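Local coordinates for protein soluble lytic murein transglycosylase (Pseudomonas aeruginosa, PDB 5OHU) that turns over peptidoglycan by exolytic and endolytic cleavage as a lytic transglycosylase, acting on the glycosidic bonds of the glycan strands, at residues Gly174-Glu178 / Glu179-Lys183; Arg489-His492 / Ser493-Phe497; Pro547-Asn550 / Ile551-Ala555. One frame throughout, in Å; residues are numbered along the deposited sequence.

In the fold
Three short-range contacts, none nesting in or crossing another, follow one another along this mainly helical chain. Interaction 1 comes first, where the chain leaves helix 161-172, turns and starts helix 178-190. Interaction 2 repeats that theme at the turn from helix 479-488 into helix 493-504, and interaction 3 is the first turns of helix 547-564. The last two both belong to the transglycosylase SLT domain and touch: Ile496 packs on Ala555, tying helix 493-504 to helix 547-564. Interaction 1 lies on the opposite side of the chain's centre, its centre about 60 Å from that of interaction 2.

Interaction 1: residues Gly174-Glu178 / Glu179-Lys183; sequences GQLTE and EKVWK
The backbone oxygen of Thr177 collects two N-H groups from the opening turn of helix 178-190. Val181 N bonds Thr177 O at 3.1 Å, while Lys180 N makes a weak bond to the same oxygen. Lys180 N also gives its proton to Thr177 OG1 at 3.3 Å. The threonine hydroxyl can take that bond because chi1 of 72° sets OG1 between the backbone N and the carbonyl carbon, over the helix start. Thr177 is thus the N-cap of this helix, only three residues beyond Gly174, whose positive phi completes the Schellman motif ending helix 161-172; between the two, Leu176 is the centre of an inverse gamma turn. The extended Lys180 chain runs back along the turn, its CG 3.4 Å from Thr177 OG1, and carries NZ to Gln175 O; the modelled separation there is too short for its length to be trusted. On another side, Leu176 CG meets Val181 CG2 at 4.0 Å, the two side chains crossing at about a right angle; Leu176 also rests on Trp170 of helix 161-172. The Glu178 carboxylate is held by the next loop, OE2 accepting from Thr206 N and Leu207 N.

Interaction 2: residues Arg489-His492 / Ser493-Phe497; sequences RGLH and SSWIF
Leu491 and Trp495 form the close-packed half of this helix start. A single methyl does the touching: Leu491 CD2 sits 4.1 Å from Trp495 CZ3, at the edge of the indole and near its plane, so the leucine abuts the rim of the six-membered ring instead of covering a face. The torsions explain the meeting. Leucine CG lies beside its own backbone N (chi1 -52°), whereas chi1 of -168° swings the tryptophan CG away from N and back toward the turn. The indole has further partners: NE1 bonds Ser573 OG, and the ring meets that of His562 on helix 547-564. Here two helices of the lysozyme-like catalytic domain are joined by a very short link: Gly490, with positive phi, closes a Schellman motif at the end of helix 479-488, and His492 is already the N-cap of helix 493-504. The capping residue is linked to the first turn through its backbone, Trp495 N giving to His492 O at 3.0 Å. That bond is bent, and the donor stands well above the carbonyl plane (56°), away from the lone pairs; Trp495 CB lies against the same oxygen at 3.2 Å. Packing is looser on the outer side. The His492 imidazole leads away from the helix into an exposed position, where ND1 pairs with Gln629 NE2, and against segment 493-497 its side chain offers little more than CB, 4.2 Å from Ser494 OG.

Interaction 3: residues Pro547-Asn550 / Ile551-Ala555; sequences PDVN and IRLGA
The carboxamide of Asn550 lies with OD1 4.0 Å from Ile551 N, yet its hydrogen bonds lead off the helix. A chi1 of -161° places CG opposite the backbone N, and the amide turns toward the neighbouring loops: OD1 accepts from Met520 N, and ND2 gives to Leu544 O and Thr517 O, so both ends of this buried group are satisfied and its rotation is fixed. The other flat group of the opening turn, the Asp548 carboxylate, likewise bonds outside this helix, OD1 to Thr481 OG1, and a phosphate ion, probably from the crystallisation liquor, lies close by. The backbone beneath is regular alpha-helix, the N-terminal end of helix 547-564 in the lysozyme-like catalytic domain, with each carbonyl taken up four residues on. Ile551 N meets Pro547 O at 2.9 Å, Arg552 N bonds Asp548 O at 3.0 Å, and Leu553 N bonds Val549 O at 3.1 Å. Gly554, which has no side chain to stand over the oxygen it binds, brings its N to within 2.7 Å of Asn550 O. Aliphatic groups lean back over these same carbonyls: Ile551 CG1 lies 3.3 Å from Pro547 O, and the Arg552 chain passes over Asp548 O with CG at 3.1 Å, its CB and CD flanking the same oxygen a little further off. One turn apart, Val549 and Leu553 lie side by side and point the same way, Val549 CG1 touching Leu553 CD1 at 4.0 Å. Ile551 packs instead toward Thr481 and Leu482 of helix 479-488.

Interaction 1: residues Gly174-Glu178 / Glu179-Lys183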
loop_
_atom_site.group_PDB
_atom_site.type_symbol
_atom_site.label_atom_id
_atom_site.label_comp_id
_atom_site.label_asym_id
_atom_site.label_seq_id
_atom_site.Cartn_x
_atom_site.Cartn_y
_atom_site.Cartn_z
ATOM N N GLY A 174 -4.043 -19.507 -34.421
ATOM C CA GLY A 174 -2.709 -19.224 -34.918
ATOM C C GLY A 174 -2.048 -17.996 -34.349
ATOM O O GLY A 174 -1.135 -17.452 -34.969
ATOM N N GLN A 175 -2.474 -17.542 -33.178
ATOM C CA GLN A 175 -1.969 -16.293 -32.630
ATOM C C GLN A 175 -0.866 -16.478 -31.610
ATOM O O GLN A 175 -0.210 -15.499 -31.255
ATOM C CB GLN A 175 -3.106 -15.515 -31.976
ATOM C CG GLN A 175 -4.250 -15.268 -32.913
ATOM C CD GLN A 175 -3.793 -14.582 -34.183
ATOM O OE1 GLN A 175 -3.935 -15.129 -35.278
ATOM N NE2 GLN A 175 -3.233 -13.382 -34.044
ATOM N N LEU A 176 -0.655 -17.688 -31.108
ATOM C CA LEU A 176 0.291 -17.892 -30.015
ATOM C C LEU A 176 1.655 -18.216 -30.613
ATOM O O LEU A 176 2.040 -19.370 -30.789
ATOM C CB LEU A 176 -0.202 -18.988 -29.079
ATOM C CG LEU A 176 0.748 -19.255 -27.913
ATOM C CD1 LEU A 176 0.868 -18.027 -27.038
ATOM C CD2 LEU A 176 0.272 -20.445 -27.120
ATOM N N THR A 177 2.390 -17.167 -30.950
ATOM C CA THR A 177 3.700 -17.355 -31.553
ATOM C C THR A 177 4.730 -17.706 -30.488
ATOM O O THR A 177 4.521 -17.499 -29.291
ATOM C CB THR A 177 4.148 -16.101 -32.297
ATOM O OG1 THR A 177 4.493 -15.090 -31.345
ATOM C CG2 THR A 177 3.028 -15.590 -33.209
ATOM N N GLU A 178 5.866 -18.247 -30.942
ATOM C CA GLU A 178 6.953 -18.515 -30.005
ATOM C C GLU A 178 7.380 -17.242 -29.279
ATOM O O GLU A 178 7.700 -17.278 -28.087
ATOM C CB GLU A 178 8.147 -19.151 -30.719
ATOM C CG GLU A 178 9.293 -19.452 -29.754
ATOM C CD GLU A 178 10.441 -20.212 -30.382
ATOM O OE1 GLU A 178 10.874 -19.840 -31.492
ATOM O OE2 GLU A 178 10.905 -21.187 -29.757
ATOM N N GLU A 179 7.346 -16.099 -29.962
ATOM C CA GLU A 179 7.755 -14.859 -29.315
ATOM C C GLU A 179 6.833 -14.515 -28.143
ATOM O O GLU A 179 7.293 -14.045 -27.100
ATOM C CB GLU A 179 7.790 -13.737 -30.356
ATOM C CG GLU A 179 8.144 -12.340 -29.820
ATOM C CD GLU A 179 9.576 -12.244 -29.272
ATOM O OE1 GLU A 179 9.850 -11.316 -28.488
ATOM O OE2 GLU A 179 10.431 -13.102 -29.595
ATOM N N LYS A 180 5.526 -14.785 -28.278
ATOM C CA LYS A 180 4.590 -14.519 -27.184
ATOM C C LYS A 180 4.745 -15.518 -26.044
ATOM O O LYS A 180 4.540 -15.159 -24.878
ATOM C CB LYS A 180 3.151 -14.535 -27.699
ATOM C CG LYS A 180 2.884 -13.491 -28.759
ATOM C CD LYS A 180 1.526 -13.714 -29.385
ATOM C CE LYS A 180 1.210 -12.659 -30.419
ATOM N NZ LYS A 180 0.039 -13.075 -31.239
ATOM N N VAL A 181 5.081 -16.773 -26.350
ATOM C CA VAL A 181 5.472 -17.704 -25.296
ATOM C C VAL A 181 6.689 -17.169 -24.560
ATOM O O VAL A 181 6.739 -17.152 -23.323
ATOM C CB VAL A 181 5.750 -19.101 -25.880
ATOM C CG1 VAL A 181 6.045 -20.098 -24.747
ATOM C CG2 VAL A 181 4.580 -19.565 -26.726
ATOM N N TRP A 182 7.686 -16.714 -25.323
ATOM C CA TRP A 182 8.906 -16.174 -24.737
ATOM C C TRP A 182 8.621 -14.984 -23.822
ATOM O O TRP A 182 9.107 -14.941 -22.688
ATOM C CB TRP A 182 9.881 -15.787 -25.849
ATOM C CG TRP A 182 11.192 -15.249 -25.333
ATOM C CD1 TRP A 182 11.551 -13.940 -25.243
ATOM C CD2 TRP A 182 12.299 -16.008 -24.827
ATOM N NE1 TRP A 182 12.823 -13.832 -24.720
ATOM C CE2 TRP A 182 13.305 -15.086 -24.460
ATOM C CE3 TRP A 182 12.542 -17.372 -24.659
ATOM C CZ2 TRP A 182 14.540 -15.490 -23.931
ATOM C CZ3 TRP A 182 13.766 -17.774 -24.130
ATOM C CH2 TRP A 182 14.751 -16.836 -23.776
ATOM N N LYS A 183 7.831 -14.007 -24.295
ATOM C CA LYS A 183 7.483 -12.875 -23.440
ATOM C C LYS A 183 6.887 -13.334 -22.123
ATOM O O LYS A 183 7.215 -12.795 -21.058
ATOM C CB LYS A 183 6.459 -11.958 -24.098
ATOM C CG LYS A 183 6.899 -10.822 -24.967
ATOM C CD LYS A 183 7.016 -11.260 -26.365
ATOM C CE LYS A 183 7.100 -10.066 -27.302
ATOM N NZ LYS A 183 8.025 -9.044 -26.711
#

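Interaction 2: residues Arg489-His492 / Ser493-Phe497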
loop_
_atom_site.group_PDB
_atom_site.type_symbol
_atom_site.label_atom_id
_atom_site.label_comp_id
_atom_site.label_asym_id
_atom_site.label_seq_id
_atom_site.Cartn_x
_atom_site.Cartn_y
_atom_site.Cartn_z
ATOM N N ARG A 489 8.075 4.739 31.901
ATOM C CA ARG A 489 9.191 4.324 31.062
ATOM C C ARG A 489 10.069 5.490 30.608
ATOM O O ARG A 489 10.961 5.293 29.779
ATOM C CB ARG A 489 8.663 3.536 29.852
ATOM C CG ARG A 489 7.870 2.288 30.231
ATOM C CD ARG A 489 8.780 1.170 30.681
ATOM N NE ARG A 489 9.014 1.181 32.136
ATOM C CZ ARG A 489 8.124 0.850 33.078
ATOM N NH1 ARG A 489 6.902 0.450 32.748
ATOM N NH2 ARG A 489 8.470 0.909 34.353
ATOM N N GLY A 490 9.829 6.698 31.109
ATOM C CA GLY A 490 10.692 7.818 30.737
ATOM C C GLY A 490 10.573 8.304 29.306
ATOM O O GLY A 490 11.560 8.798 28.735
ATOM N N LEU A 491 9.385 8.195 28.714
ATOM C CA LEU A 491 9.163 8.606 27.334
ATOM C C LEU A 491 8.333 9.879 27.265
ATOM O O LEU A 491 7.492 10.135 28.132
ATOM C CB LEU A 491 8.450 7.509 26.530
ATOM C CG LEU A 491 9.101 6.127 26.604
ATOM C CD1 LEU A 491 8.318 5.141 25.763
ATOM C CD2 LEU A 491 10.516 6.205 26.107
ATOM N N HIS A 492 8.585 10.678 26.223
ATOM C CA HIS A 492 7.664 11.761 25.895
ATOM C C HIS A 492 6.316 11.132 25.590
ATOM O O HIS A 492 6.216 10.266 24.716
ATOM C CB HIS A 492 8.156 12.577 24.689
ATOM C CG HIS A 492 9.489 13.245 24.874
ATOM N ND1 HIS A 492 10.020 14.108 23.938
ATOM C CD2 HIS A 492 10.404 13.172 25.871
ATOM C CE1 HIS A 492 11.196 14.545 24.352
ATOM N NE2 HIS A 492 11.457 13.988 25.521
ATOM N N SER A 493 5.277 11.524 26.322
ATOM C CA SER A 493 4.006 10.824 26.145
ATOM C C SER A 493 3.377 11.116 24.782
ATOM O O SER A 493 2.620 10.288 24.270
ATOM C CB SER A 493 3.047 11.164 27.286
ATOM O OG SER A 493 2.170 12.201 26.915
ATOM N N SER A 494 3.694 12.254 24.165
ATOM C CA SER A 494 3.231 12.498 22.807
ATOM C C SER A 494 3.773 11.450 21.848
ATOM O O SER A 494 3.103 11.092 20.876
ATOM C CB SER A 494 3.645 13.890 22.341
ATOM O OG SER A 494 5.045 14.018 22.336
ATOM N N TRP A 495 4.968 10.933 22.118
ATOM C CA TRP A 495 5.563 9.946 21.230
ATOM C C TRP A 495 4.758 8.652 21.230
ATOM O O TRP A 495 4.517 8.064 20.170
ATOM C CB TRP A 495 7.011 9.693 21.642
ATOM C CG TRP A 495 7.805 8.907 20.635
ATOM C CD1 TRP A 495 7.709 8.967 19.261
ATOM C CD2 TRP A 495 8.806 7.925 20.925
ATOM N NE1 TRP A 495 8.607 8.087 18.686
ATOM C CE2 TRP A 495 9.290 7.436 19.685
ATOM C CE3 TRP A 495 9.347 7.414 22.114
ATOM C CZ2 TRP A 495 10.285 6.455 19.605
ATOM C CZ3 TRP A 495 10.346 6.440 22.037
ATOM C CH2 TRP A 495 10.808 5.979 20.788
ATOM N N ILE A 496 4.299 8.210 22.403
ATOM C CA ILE A 496 3.576 6.949 22.451
ATOM C C ILE A 496 2.179 7.090 21.832
ATOM O O ILE A 496 1.694 6.167 21.167
ATOM C CB ILE A 496 3.548 6.431 23.899
ATOM C CG1 ILE A 496 3.113 4.976 23.950
ATOM C CG2 ILE A 496 2.611 7.242 24.758
ATOM C CD1 ILE A 496 3.217 4.393 25.345
ATOM N N PHE A 497 1.509 8.228 22.027
ATOM C CA PHE A 497 0.292 8.502 21.270
ATOM C C PHE A 497 0.567 8.456 19.769
ATOM O O PHE A 497 -0.204 7.864 19.004
ATOM C CB PHE A 497 -0.275 9.873 21.638
ATOM C CG PHE A 497 -1.024 9.905 22.929
ATOM C CD1 PHE A 497 -0.347 9.936 24.136
ATOM C CD2 PHE A 497 -2.408 9.949 22.938
ATOM C CE1 PHE A 497 -1.033 9.981 25.328
ATOM C CE2 PHE A 497 -3.103 10.004 24.131
ATOM C CZ PHE A 497 -2.411 10.019 25.327
#

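Interaction 3: residues Pro547-Asn550 / Ile551-Ala555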
loop_
_atom_site.group_PDB
_atom_site.type_symbol
_atom_site.label_atom_id
_atom_site.label_comp_id
_atom_site.label_asym_id
_atom_site.label_seq_id
_atom_site.Cartn_x
_atom_site.Cartn_y
_atom_site.Cartn_z
ATOM N N PRO A 547 -6.560 -3.178 25.789
ATOM C CA PRO A 547 -5.752 -1.955 25.602
ATOM C C PRO A 547 -4.664 -1.753 26.646
ATOM O O PRO A 547 -3.509 -1.505 26.286
ATOM C CB PRO A 547 -6.807 -0.840 25.648
ATOM C CG PRO A 547 -8.085 -1.511 25.173
ATOM C CD PRO A 547 -8.011 -2.924 25.689
ATOM N N ASP A 548 -4.985 -1.882 27.934
ATOM C CA ASP A 548 -3.992 -1.564 28.954
ATOM C C ASP A 548 -2.825 -2.545 28.933
ATOM O O ASP A 548 -1.685 -2.156 29.217
ATOM C CB ASP A 548 -4.639 -1.531 30.336
ATOM C CG ASP A 548 -5.476 -0.290 30.554
ATOM O OD1 ASP A 548 -5.477 0.593 29.669
ATOM O OD2 ASP A 548 -6.118 -0.190 31.619
ATOM N N VAL A 549 -3.088 -3.822 28.625
ATOM C CA VAL A 549 -1.998 -4.788 28.503
ATOM C C VAL A 549 -1.122 -4.443 27.305
ATOM O O VAL A 549 0.112 -4.519 27.372
ATOM C CB VAL A 549 -2.552 -6.221 28.395
ATOM C CG1 VAL A 549 -1.421 -7.204 28.126
ATOM C CG2 VAL A 549 -3.325 -6.611 29.663
ATOM N N ASN A 550 -1.749 -4.052 26.196
ATOM C CA ASN A 550 -1.002 -3.665 25.006
ATOM C C ASN A 550 -0.112 -2.456 25.280
ATOM O O ASN A 550 1.075 -2.440 24.922
ATOM C CB ASN A 550 -1.976 -3.354 23.876
ATOM C CG ASN A 550 -1.321 -3.396 22.526
ATOM O OD1 ASN A 550 -0.852 -2.371 22.013
ATOM N ND2 ASN A 550 -1.301 -4.586 21.920
ATOM N N ILE A 551 -0.678 -1.426 25.908
ATOM C CA ILE A 551 0.064 -0.196 26.158
ATOM C C ILE A 551 1.215 -0.441 27.124
ATOM O O ILE A 551 2.309 0.111 26.959
ATOM C CB ILE A 551 -0.891 0.886 26.683
ATOM C CG1 ILE A 551 -1.905 1.237 25.596
ATOM C CG2 ILE A 551 -0.097 2.120 27.151
ATOM C CD1 ILE A 551 -3.022 2.162 26.098
ATOM N N ARG A 552 0.996 -1.273 28.143
ATOM C CA ARG A 552 2.050 -1.521 29.121
ATOM C C ARG A 552 3.239 -2.222 28.480
ATOM O O ARG A 552 4.393 -1.831 28.695
ATOM C CB ARG A 552 1.506 -2.344 30.283
ATOM C CG ARG A 552 0.634 -1.550 31.232
ATOM C CD ARG A 552 -0.097 -2.465 32.179
ATOM N NE ARG A 552 0.795 -3.026 33.176
ATOM C CZ ARG A 552 0.465 -4.027 33.983
ATOM N NH1 ARG A 552 -0.740 -4.582 33.893
ATOM N NH2 ARG A 552 1.343 -4.476 34.874
ATOM N N LEU A 553 2.977 -3.274 27.698
ATOM C CA LEU A 553 4.054 -3.952 26.982
ATOM C C LEU A 553 4.594 -3.106 25.845
ATOM O O LEU A 553 5.806 -3.096 25.609
ATOM C CB LEU A 553 3.580 -5.304 26.456
ATOM C CG LEU A 553 3.159 -6.213 27.614
ATOM C CD1 LEU A 553 2.444 -7.501 27.154
ATOM C CD2 LEU A 553 4.403 -6.556 28.417
ATOM N N GLY A 554 3.727 -2.390 25.131
ATOM C CA GLY A 554 4.213 -1.566 24.036
ATOM C C GLY A 554 5.093 -0.419 24.511
ATOM O O GLY A 554 6.108 -0.102 23.884
ATOM N N ALA A 555 4.712 0.227 25.618
ATOM C CA ALA A 555 5.533 1.305 26.166
ATOM C C ALA A 555 6.886 0.784 26.610
ATOM O O ALA A 555 7.912 1.435 26.377
ATOM C CB ALA A 555 4.823 1.976 27.348
#